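Local coordinates for protein 23S rRNA-specific endonuclease VapC20 (Mycobacterium tuberculosis H37Rv, PDB 5WZF) that cleaves 23S rRNA in the sarcin-ricin loop as the magnesium-dependent PIN-domain endoribonuclease toxin of a type II toxin-antitoxin system, at residues F16-W22 / V53-T57; R32-A36 / A128-D132; E85-L91 / A116-K121. One frame throughout, in Å; residues are numbered along the deposited sequence.

Contact 1. Residues F16-W22 / V53-T57; sequences FVDTSFW and VLGET
The backbones of Thr19 and Thr57 come within 5.2 Å at their CA atoms, where the end of strand 14-17 and the start of helix 19-25 lie against helix 51-63. The polar link is between Thr19 and Glu56. Thr19 OG1 donates to Glu56 OE1 at 2.6 Å, on the anti side of the carboxylate and 35° out of its plane. The extended Glu56 chain, with CG anti to the backbone N (chi1 -174°), crosses the threonine at about a right angle. Val53 packs with both branches. Val53 CG1 meets the edge of the Trp22 indole in its plane, 3.5 Å from Trp22 CD1. Val53 CG2 turns to the Phe16 ring, 4.0 Å from Phe16 CZ. Leu54 CD2 lies over one face of the Trp22 indole and Val17 CG1 over the opposite face, near the ring centre. Trp22 NE1 bonds to Thr49 of strand 46-50, which helps fix the ring's rotation. Thr57 CG2 packs on Trp22 CB at 3.6 Å, while Thr57 OG1 bonds back to Val53 O. Asp18 caps helix 19-25: its OD2 accepts from Ser20 N and Ser20 OG. Asp18 is a predicted magnesium ligand, and its side chain lies about 4 Å from that of Asp111, the other predicted ligand. The contact thus places apolar packing round Val53 next to the carboxylates of Asp18 and Glu56. Thr19 holds Glu56 OE1, and a water bridges that oxygen to Asp18 OD1, an arrangement consistent with the acidic metal site of PIN nucleases.

Contact 2. Residues R32-A36 / A128-D132; sequences RHGTA and AFDGD
Arg32 lies along Phe129, and its guanidinium reaches on to Asp130. The apolar part is a CH-pi contact. Arg32 CD sits over the Phe129 ring face, 3.8 Å from the centroid. The bend at chi3 (-80°) carries the guanidinium past the ring, its plane only 15° from that of the ring. Its face then rests on the benzylic carbon, with Arg32 CZ 3.3 Å from Phe129 CB. Ala36 CA stands at the ring edge, and Thr35 CG2 comes to 4.1 Å from Phe129 CE1. The polar part is a salt bridge. Arg32 NH2 and NH1 both donate to Asp130 OD1, at 2.8 Å and 2.9 Å, from the same face of the carboxylate plane. Both bonds are bent, with N-H...O angles near 135°, because one oxygen serves two nitrogens. Ala24 of helix 19-25 also packs on Phe129, and Phe129 N bonds to Ser20 OG of that helix. The arrangement joins the start of helix 33-41 to the loop after strand 125-127. That loop follows the C-terminal end of a parallel strand, the side of the PIN-domain sheet where the predicted magnesium ligand Asp18 also lies.

Contact 3. Residues E85-L91 / A116-K121; sequences EHVTADL and AVMRKK
This contact belongs to the helical layer of the PIN-domain alpha/beta fold, where the exit of strand 82-85 and the start of helix 89-101 pack on the end of helix 109-121. Leu91 and Val117 meet at its apolar centre. Leu91 CD2 is 3.7 Å from Val117 CG2, and the two side chains cross at about a right angle. Leu91 CG lies 3.7 Å from Ala116 CB. Val87 CG2 is 3.9 Å from the same Val117 CG2, while Val117 CG1 faces the aliphatic part of Glu85. Met48 of strand 46-50 also packs against Val117, which places this helix against the sheet. A salt-bridge network borders the apolar patch. The Glu85 chain bends at chi2 (81°), which turns its carboxylate toward both lysines. Lys120 runs out fully extended past Leu91, and Lys120 NZ donates to Glu85 OE2 at 3.1 Å, on the syn side. The bridge from Lys121 NZ to Glu85 OE1 is long, at 3.7 Å. The two positive ends would be expected to favour the charged form of Glu85. At the start of helix 89-101, Thr88 is the N-cap. Thr88 OG1 accepts from Leu91 N at 3.2 Å, with an N-H...O angle of 159°. A water 3.1 Å from Thr88 OG1 accepts a hydrogen bond from Lys120 NZ at 3.3 Å.

How the contacts relate
The three contacts lie in one PIN domain, in and around its parallel sheet. Contact 1 is central, its centre about 4 Å from the centre of the chain. Contacts 2 and 3 lie on opposite sides of that centre, with their own centres 23 Å apart and no touch between them. Contact 1 touches both. Ser20 OG probably bonds to Phe129 N of contact 2, and Phe16 packs on Met118 and Val117 of contact 3. Along the chain, contacts 1 and 2 alternate, contact 1 closes before contact 3 opens, and contact 3 is nested inside contact 2. The segment holding the predicted magnesium ligand Asp18 thus meets both helix 109-121 and the 128-132 loop.

Contact 1. Residues F16-W22 / V53-T57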
loop_
_atom_site.group_PDB
_atom_site.type_symbol
_atom_site.label_atom_id
_atom_site.label_comp_id
_atom_site.label_asym_id
_atom_site.label_seq_id
_atom_site.Cartn_x
_atom_site.Cartn_y
_atom_site.Cartn_z
ATOM N N PHE B 16 4.516 0.736 -17.525
ATOM C CA PHE B 16 4.121 0.977 -16.142
ATOM C C PHE B 16 5.136 0.287 -15.241
ATOM O O PHE B 16 5.467 -0.872 -15.457
ATOM C CB PHE B 16 2.706 0.464 -15.866
ATOM C CG PHE B 16 2.255 0.685 -14.448
ATOM C CD1 PHE B 16 2.567 -0.228 -13.455
ATOM C CD2 PHE B 16 1.538 1.819 -14.107
ATOM C CE1 PHE B 16 2.166 -0.014 -12.145
ATOM C CE2 PHE B 16 1.133 2.039 -12.803
ATOM C CZ PHE B 16 1.453 1.118 -11.822
ATOM N N VAL B 17 5.637 0.994 -14.233
ATOM C CA VAL B 17 6.716 0.436 -13.426
ATOM C C VAL B 17 6.210 -0.060 -12.083
ATOM O O VAL B 17 5.602 0.690 -11.323
ATOM C CB VAL B 17 7.845 1.455 -13.192
ATOM C CG1 VAL B 17 9.000 0.784 -12.470
ATOM C CG2 VAL B 17 8.323 2.029 -14.522
ATOM N N ASP B 18 6.483 -1.331 -11.804
ATOM C CA ASP B 18 6.027 -1.990 -10.586
ATOM C C ASP B 18 7.082 -1.921 -9.482
ATOM O O ASP B 18 8.264 -1.703 -9.752
ATOM C CB ASP B 18 5.676 -3.448 -10.889
ATOM C CG ASP B 18 5.253 -4.214 -9.662
ATOM O OD1 ASP B 18 4.325 -3.749 -8.968
ATOM O OD2 ASP B 18 5.860 -5.272 -9.382
ATOM N N THR B 19 6.633 -2.107 -8.246
ATOM C CA THR B 19 7.499 -2.197 -7.076
ATOM C C THR B 19 8.668 -3.161 -7.247
ATOM O O THR B 19 9.790 -2.866 -6.831
ATOM C CB THR B 19 6.680 -2.636 -5.854
ATOM O OG1 THR B 19 5.564 -1.754 -5.705
ATOM C CG2 THR B 19 7.524 -2.632 -4.580
ATOM N N SER B 20 8.408 -4.314 -7.855
ATOM C CA SER B 20 9.455 -5.316 -8.024
ATOM C C SER B 20 10.620 -4.747 -8.828
ATOM O O SER B 20 11.779 -5.079 -8.572
ATOM C CB SER B 20 8.899 -6.576 -8.696
ATOM O OG SER B 20 8.244 -6.266 -9.911
ATOM N N PHE B 21 10.316 -3.870 -9.779
ATOM C CA PHE B 21 11.370 -3.258 -10.581
ATOM C C PHE B 21 12.068 -2.125 -9.828
ATOM O O PHE B 21 13.298 -2.063 -9.813
ATOM C CB PHE B 21 10.827 -2.733 -11.912
ATOM C CG PHE B 21 11.894 -2.160 -12.806
ATOM C CD1 PHE B 21 12.580 -2.973 -13.694
ATOM C CD2 PHE B 21 12.231 -0.817 -12.735
ATOM C CE1 PHE B 21 13.573 -2.455 -14.503
ATOM C CE2 PHE B 21 13.226 -0.295 -13.538
ATOM C CZ PHE B 21 13.896 -1.114 -14.424
ATOM N N TRP B 22 11.290 -1.232 -9.220
ATOM C CA TRP B 22 11.867 -0.122 -8.466
ATOM C C TRP B 22 12.814 -0.626 -7.382
ATOM O O TRP B 22 13.887 -0.062 -7.163
ATOM C CB TRP B 22 10.783 0.736 -7.806
ATOM C CG TRP B 22 9.959 1.629 -8.694
ATOM C CD1 TRP B 22 8.600 1.749 -8.675
ATOM C CD2 TRP B 22 10.427 2.557 -9.682
ATOM N NE1 TRP B 22 8.189 2.676 -9.598
ATOM C CE2 TRP B 22 9.292 3.191 -10.231
ATOM C CE3 TRP B 22 11.691 2.907 -10.168
ATOM C CZ2 TRP B 22 9.381 4.150 -11.237
ATOM C CZ3 TRP B 22 11.778 3.860 -11.169
ATOM C CH2 TRP B 22 10.630 4.471 -11.691
ATOM N N VAL B 53 2.329 2.119 -5.714
ATOM C CA VAL B 53 3.585 1.439 -6.011
ATOM C C VAL B 53 4.759 2.129 -5.317
ATOM O O VAL B 53 5.599 1.467 -4.704
ATOM C CB VAL B 53 3.852 1.371 -7.529
ATOM C CG1 VAL B 53 5.325 1.079 -7.806
ATOM C CG2 VAL B 53 2.964 0.313 -8.173
ATOM N N LEU B 54 4.812 3.456 -5.408
ATOM C CA LEU B 54 5.903 4.195 -4.782
ATOM C C LEU B 54 5.886 3.971 -3.277
ATOM O O LEU B 54 6.932 3.802 -2.654
ATOM C CB LEU B 54 5.816 5.689 -5.100
ATOM C CG LEU B 54 6.255 6.102 -6.506
ATOM C CD1 LEU B 54 6.316 7.623 -6.640
ATOM C CD2 LEU B 54 7.602 5.469 -6.851
ATOM N N GLY B 55 4.691 3.961 -2.699
ATOM C CA GLY B 55 4.547 3.690 -1.283
ATOM C C GLY B 55 5.065 2.314 -0.915
ATOM O O GLY B 55 5.787 2.157 0.068
ATOM N N GLU B 56 4.701 1.315 -1.713
ATOM C CA GLU B 56 5.097 -0.058 -1.446
ATOM C C GLU B 56 6.604 -0.194 -1.620
ATOM O O GLU B 56 7.259 -0.955 -0.909
ATOM C CB GLU B 56 4.352 -1.023 -2.376
ATOM C CG GLU B 56 4.586 -2.496 -2.089
ATOM C CD GLU B 56 3.940 -3.400 -3.128
ATOM O OE1 GLU B 56 3.806 -2.972 -4.290
ATOM O OE2 GLU B 56 3.564 -4.534 -2.779
ATOM N N THR B 57 7.142 0.573 -2.563
ATOM C CA THR B 57 8.578 0.600 -2.830
ATOM C C THR B 57 9.361 1.208 -1.667
ATOM O O THR B 57 10.398 0.672 -1.274
ATOM C CB THR B 57 8.880 1.380 -4.121
ATOM O OG1 THR B 57 8.269 0.700 -5.227
ATOM C CG2 THR B 57 10.387 1.489 -4.354
HETATM O O HOH W 1 3.687 -4.773 -6.351
#

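Contact 2. Residues R32-A36 / A128-D132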
loop_
_atom_site.group_PDB
_atom_site.type_symbol
_atom_site.label_atom_id
_atom_site.label_comp_id
_atom_site.label_asym_id
_atom_site.label_seq_id
_atom_site.Cartn_x
_atom_site.Cartn_y
_atom_site.Cartn_z
ATOM N N ARG B 32 18.545 -8.909 -9.018
ATOM C CA ARG B 32 18.122 -8.464 -10.343
ATOM C C ARG B 32 18.526 -7.018 -10.632
ATOM O O ARG B 32 18.027 -6.407 -11.578
ATOM C CB ARG B 32 16.604 -8.626 -10.491
ATOM C CG ARG B 32 16.135 -10.076 -10.487
ATOM C CD ARG B 32 14.671 -10.202 -10.878
ATOM N NE ARG B 32 13.771 -9.888 -9.772
ATOM C CZ ARG B 32 12.827 -10.709 -9.323
ATOM N NH1 ARG B 32 12.657 -11.895 -9.890
ATOM N NH2 ARG B 32 12.051 -10.342 -8.314
ATOM N N HIS B 33 19.434 -6.476 -9.827
ATOM C CA HIS B 33 19.855 -5.080 -9.977
ATOM C C HIS B 33 20.475 -4.803 -11.346
ATOM O O HIS B 33 20.152 -3.804 -11.991
ATOM C CB HIS B 33 20.848 -4.695 -8.881
ATOM C CG HIS B 33 21.305 -3.272 -8.959
ATOM N ND1 HIS B 33 20.453 -2.205 -8.766
ATOM C CD2 HIS B 33 22.521 -2.739 -9.228
ATOM C CE1 HIS B 33 21.127 -1.077 -8.908
ATOM N NE2 HIS B 33 22.385 -1.373 -9.185
ATOM N N GLY B 34 21.367 -5.687 -11.779
ATOM C CA GLY B 34 22.001 -5.548 -13.078
ATOM C C GLY B 34 20.984 -5.579 -14.202
ATOM O O GLY B 34 21.028 -4.757 -15.115
ATOM N N THR B 35 20.058 -6.530 -14.120
ATOM C CA THR B 35 18.992 -6.663 -15.107
ATOM C C THR B 35 18.115 -5.415 -15.136
ATOM O O THR B 35 17.718 -4.948 -16.205
ATOM C CB THR B 35 18.114 -7.896 -14.820
ATOM O OG1 THR B 35 18.911 -9.084 -14.917
ATOM C CG2 THR B 35 16.966 -7.982 -15.813
ATOM N N ALA B 36 17.820 -4.880 -13.956
ATOM C CA ALA B 36 17.022 -3.663 -13.840
ATOM C C ALA B 36 17.706 -2.476 -14.518
ATOM O O ALA B 36 17.065 -1.713 -15.241
ATOM C CB ALA B 36 16.746 -3.345 -12.373
ATOM N N ALA B 128 8.410 -5.095 -14.485
ATOM C CA ALA B 128 8.071 -5.880 -13.315
ATOM C C ALA B 128 8.717 -7.240 -13.424
ATOM O O ALA B 128 9.045 -7.690 -14.517
ATOM C CB ALA B 128 6.561 -6.028 -13.180
ATOM N N PHE B 129 8.890 -7.888 -12.281
ATOM C CA PHE B 129 9.399 -9.244 -12.241
ATOM C C PHE B 129 8.367 -10.109 -11.512
ATOM O O PHE B 129 7.333 -9.601 -11.079
ATOM C CB PHE B 129 10.763 -9.289 -11.545
ATOM C CG PHE B 129 11.787 -8.342 -12.132
ATOM C CD1 PHE B 129 12.359 -8.590 -13.373
ATOM C CD2 PHE B 129 12.193 -7.216 -11.429
ATOM C CE1 PHE B 129 13.302 -7.724 -13.907
ATOM C CE2 PHE B 129 13.136 -6.348 -11.955
ATOM C CZ PHE B 129 13.693 -6.600 -13.194
ATOM N N ASP B 130 8.637 -11.410 -11.419
ATOM C CA ASP B 130 7.848 -12.352 -10.606
ATOM C C ASP B 130 6.462 -12.733 -11.164
ATOM O O ASP B 130 5.732 -13.498 -10.533
ATOM C CB ASP B 130 7.692 -11.807 -9.181
ATOM C CG ASP B 130 9.028 -11.484 -8.537
ATOM O OD1 ASP B 130 10.012 -12.207 -8.808
ATOM O OD2 ASP B 130 9.098 -10.505 -7.764
ATOM N N GLY B 131 6.098 -12.206 -12.328
ATOM C CA GLY B 131 5.040 -12.810 -13.125
ATOM C C GLY B 131 3.574 -12.549 -12.817
ATOM O O GLY B 131 2.707 -13.162 -13.444
ATOM N N ASP B 132 3.274 -11.658 -11.878
ATOM C CA ASP B 132 1.876 -11.361 -11.560
ATOM C C ASP B 132 1.219 -10.558 -12.678
ATOM O O ASP B 132 0.054 -10.771 -13.003
ATOM C CB ASP B 132 1.762 -10.609 -10.234
ATOM C CG ASP B 132 2.184 -11.454 -9.051
ATOM O OD1 ASP B 132 1.868 -12.662 -9.036
ATOM O OD2 ASP B 132 2.839 -10.910 -8.142
#

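Contact 3. Residues E85-L91 / A116-K121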
loop_
_atom_site.group_PDB
_atom_site.type_symbol
_atom_site.label_atom_id
_atom_site.label_comp_id
_atom_site.label_asym_id
_atom_site.label_seq_id
_atom_site.Cartn_x
_atom_site.Cartn_y
_atom_site.Cartn_z
ATOM N N GLU B 85 0.992 8.408 -11.239
ATOM C CA GLU B 85 -0.465 8.448 -11.213
ATOM C C GLU B 85 -1.004 8.255 -9.800
ATOM O O GLU B 85 -0.702 7.254 -9.152
ATOM C CB GLU B 85 -1.033 7.370 -12.142
ATOM C CG GLU B 85 -2.546 7.223 -12.097
ATOM C CD GLU B 85 -3.264 8.265 -12.934
ATOM O OE1 GLU B 85 -2.581 9.018 -13.663
ATOM O OE2 GLU B 85 -4.511 8.325 -12.870
ATOM N N HIS B 86 -1.785 9.220 -9.318
ATOM C CA HIS B 86 -2.527 9.039 -8.073
ATOM C C HIS B 86 -3.823 8.296 -8.376
ATOM O O HIS B 86 -4.714 8.830 -9.038
ATOM C CB HIS B 86 -2.833 10.381 -7.398
ATOM C CG HIS B 86 -3.703 10.258 -6.184
ATOM N ND1 HIS B 86 -3.192 10.113 -4.912
ATOM C CD2 HIS B 86 -5.050 10.229 -6.053
ATOM C CE1 HIS B 86 -4.188 10.013 -4.049
ATOM N NE2 HIS B 86 -5.325 10.083 -4.716
ATOM N N VAL B 87 -3.917 7.058 -7.908
ATOM C CA VAL B 87 -5.091 6.238 -8.188
ATOM C C VAL B 87 -6.339 6.870 -7.580
ATOM O O VAL B 87 -6.415 7.077 -6.370
ATOM C CB VAL B 87 -4.917 4.808 -7.653
ATOM C CG1 VAL B 87 -6.118 3.958 -8.034
ATOM C CG2 VAL B 87 -3.632 4.194 -8.198
ATOM N N THR B 88 -7.310 7.188 -8.430
ATOM C CA THR B 88 -8.537 7.841 -7.989
ATOM C C THR B 88 -9.440 6.885 -7.222
ATOM O O THR B 88 -9.251 5.668 -7.267
ATOM C CB THR B 88 -9.324 8.414 -9.180
ATOM O OG1 THR B 88 -9.808 7.338 -9.995
ATOM C CG2 THR B 88 -8.434 9.323 -10.015
ATOM N N ALA B 89 -10.422 7.443 -6.519
ATOM C CA ALA B 89 -11.387 6.643 -5.777
ATOM C C ALA B 89 -12.134 5.695 -6.708
ATOM O O ALA B 89 -12.363 4.537 -6.366
ATOM C CB ALA B 89 -12.370 7.539 -5.037
ATOM N N ASP B 90 -12.503 6.197 -7.884
ATOM C CA ASP B 90 -13.191 5.393 -8.892
ATOM C C ASP B 90 -12.357 4.202 -9.339
ATOM O O ASP B 90 -12.864 3.088 -9.460
ATOM C CB ASP B 90 -13.551 6.242 -10.114
ATOM C CG ASP B 90 -14.777 7.102 -9.888
ATOM O OD1 ASP B 90 -15.572 6.777 -8.980
ATOM O OD2 ASP B 90 -14.948 8.097 -10.623
ATOM N N LEU B 91 -11.079 4.445 -9.603
ATOM C CA LEU B 91 -10.193 3.388 -10.072
ATOM C C LEU B 91 -9.972 2.355 -8.971
ATOM O O LEU B 91 -9.951 1.151 -9.237
ATOM C CB LEU B 91 -8.861 3.975 -10.548
ATOM C CG LEU B 91 -8.075 3.163 -11.580
ATOM C CD1 LEU B 91 -8.945 2.828 -12.781
ATOM C CD2 LEU B 91 -6.837 3.919 -12.027
ATOM N N ALA B 116 -5.421 -1.763 -13.006
ATOM C CA ALA B 116 -6.475 -0.807 -13.323
ATOM C C ALA B 116 -5.917 0.453 -13.971
ATOM O O ALA B 116 -6.537 1.022 -14.871
ATOM C CB ALA B 116 -7.262 -0.454 -12.067
ATOM N N VAL B 117 -4.750 0.894 -13.510
ATOM C CA VAL B 117 -4.100 2.059 -14.100
ATOM C C VAL B 117 -3.699 1.757 -15.541
ATOM O O VAL B 117 -3.909 2.574 -16.437
ATOM C CB VAL B 117 -2.853 2.498 -13.292
ATOM C CG1 VAL B 117 -2.058 3.549 -14.061
ATOM C CG2 VAL B 117 -3.261 3.036 -11.921
ATOM N N MET B 118 -3.134 0.571 -15.763
ATOM C CA MET B 118 -2.672 0.196 -17.095
ATOM C C MET B 118 -3.844 0.072 -18.069
ATOM O O MET B 118 -3.735 0.469 -19.228
ATOM C CB MET B 118 -1.874 -1.114 -17.043
ATOM C CG MET B 118 -0.550 -1.003 -16.285
ATOM S SD MET B 118 0.375 -2.556 -16.198
ATOM C CE MET B 118 0.866 -2.769 -17.910
ATOM N N ARG B 119 -4.964 -0.467 -17.593
ATOM C CA ARG B 119 -6.166 -0.548 -18.414
ATOM C C ARG B 119 -6.668 0.851 -18.762
ATOM O O ARG B 119 -7.051 1.118 -19.899
ATOM C CB ARG B 119 -7.269 -1.341 -17.707
ATOM C CG ARG B 119 -7.007 -2.835 -17.588
ATOM C CD ARG B 119 -8.285 -3.600 -17.239
ATOM N NE ARG B 119 -8.862 -3.190 -15.960
ATOM C CZ ARG B 119 -8.495 -3.680 -14.778
ATOM N NH1 ARG B 119 -7.543 -4.604 -14.707
ATOM N NH2 ARG B 119 -9.079 -3.247 -13.667
ATOM N N LYS B 120 -6.661 1.739 -17.773
ATOM C CA LYS B 120 -7.110 3.111 -17.974
ATOM C C LYS B 120 -6.223 3.851 -18.971
ATOM O O LYS B 120 -6.711 4.576 -19.837
ATOM C CB LYS B 120 -7.136 3.864 -16.639
ATOM C CG LYS B 120 -7.356 5.365 -16.778
ATOM C CD LYS B 120 -7.223 6.084 -15.441
ATOM C CE LYS B 120 -7.355 7.594 -15.609
ATOM N NZ LYS B 120 -7.290 8.311 -14.300
ATOM N N LYS B 121 -4.915 3.653 -18.848
ATOM C CA LYS B 121 -3.951 4.391 -19.654
ATOM C C LYS B 121 -3.608 3.691 -20.966
ATOM O O LYS B 121 -2.887 4.242 -21.797
ATOM C CB LYS B 121 -2.675 4.631 -18.849
ATOM C CG LYS B 121 -2.880 5.502 -17.624
ATOM C CD LYS B 121 -3.300 6.906 -18.021
ATOM C CE LYS B 121 -3.406 7.821 -16.811
ATOM N NZ LYS B 121 -3.762 9.218 -17.203
HETATM O O HOH W 2 -10.028 7.094 -13.037
#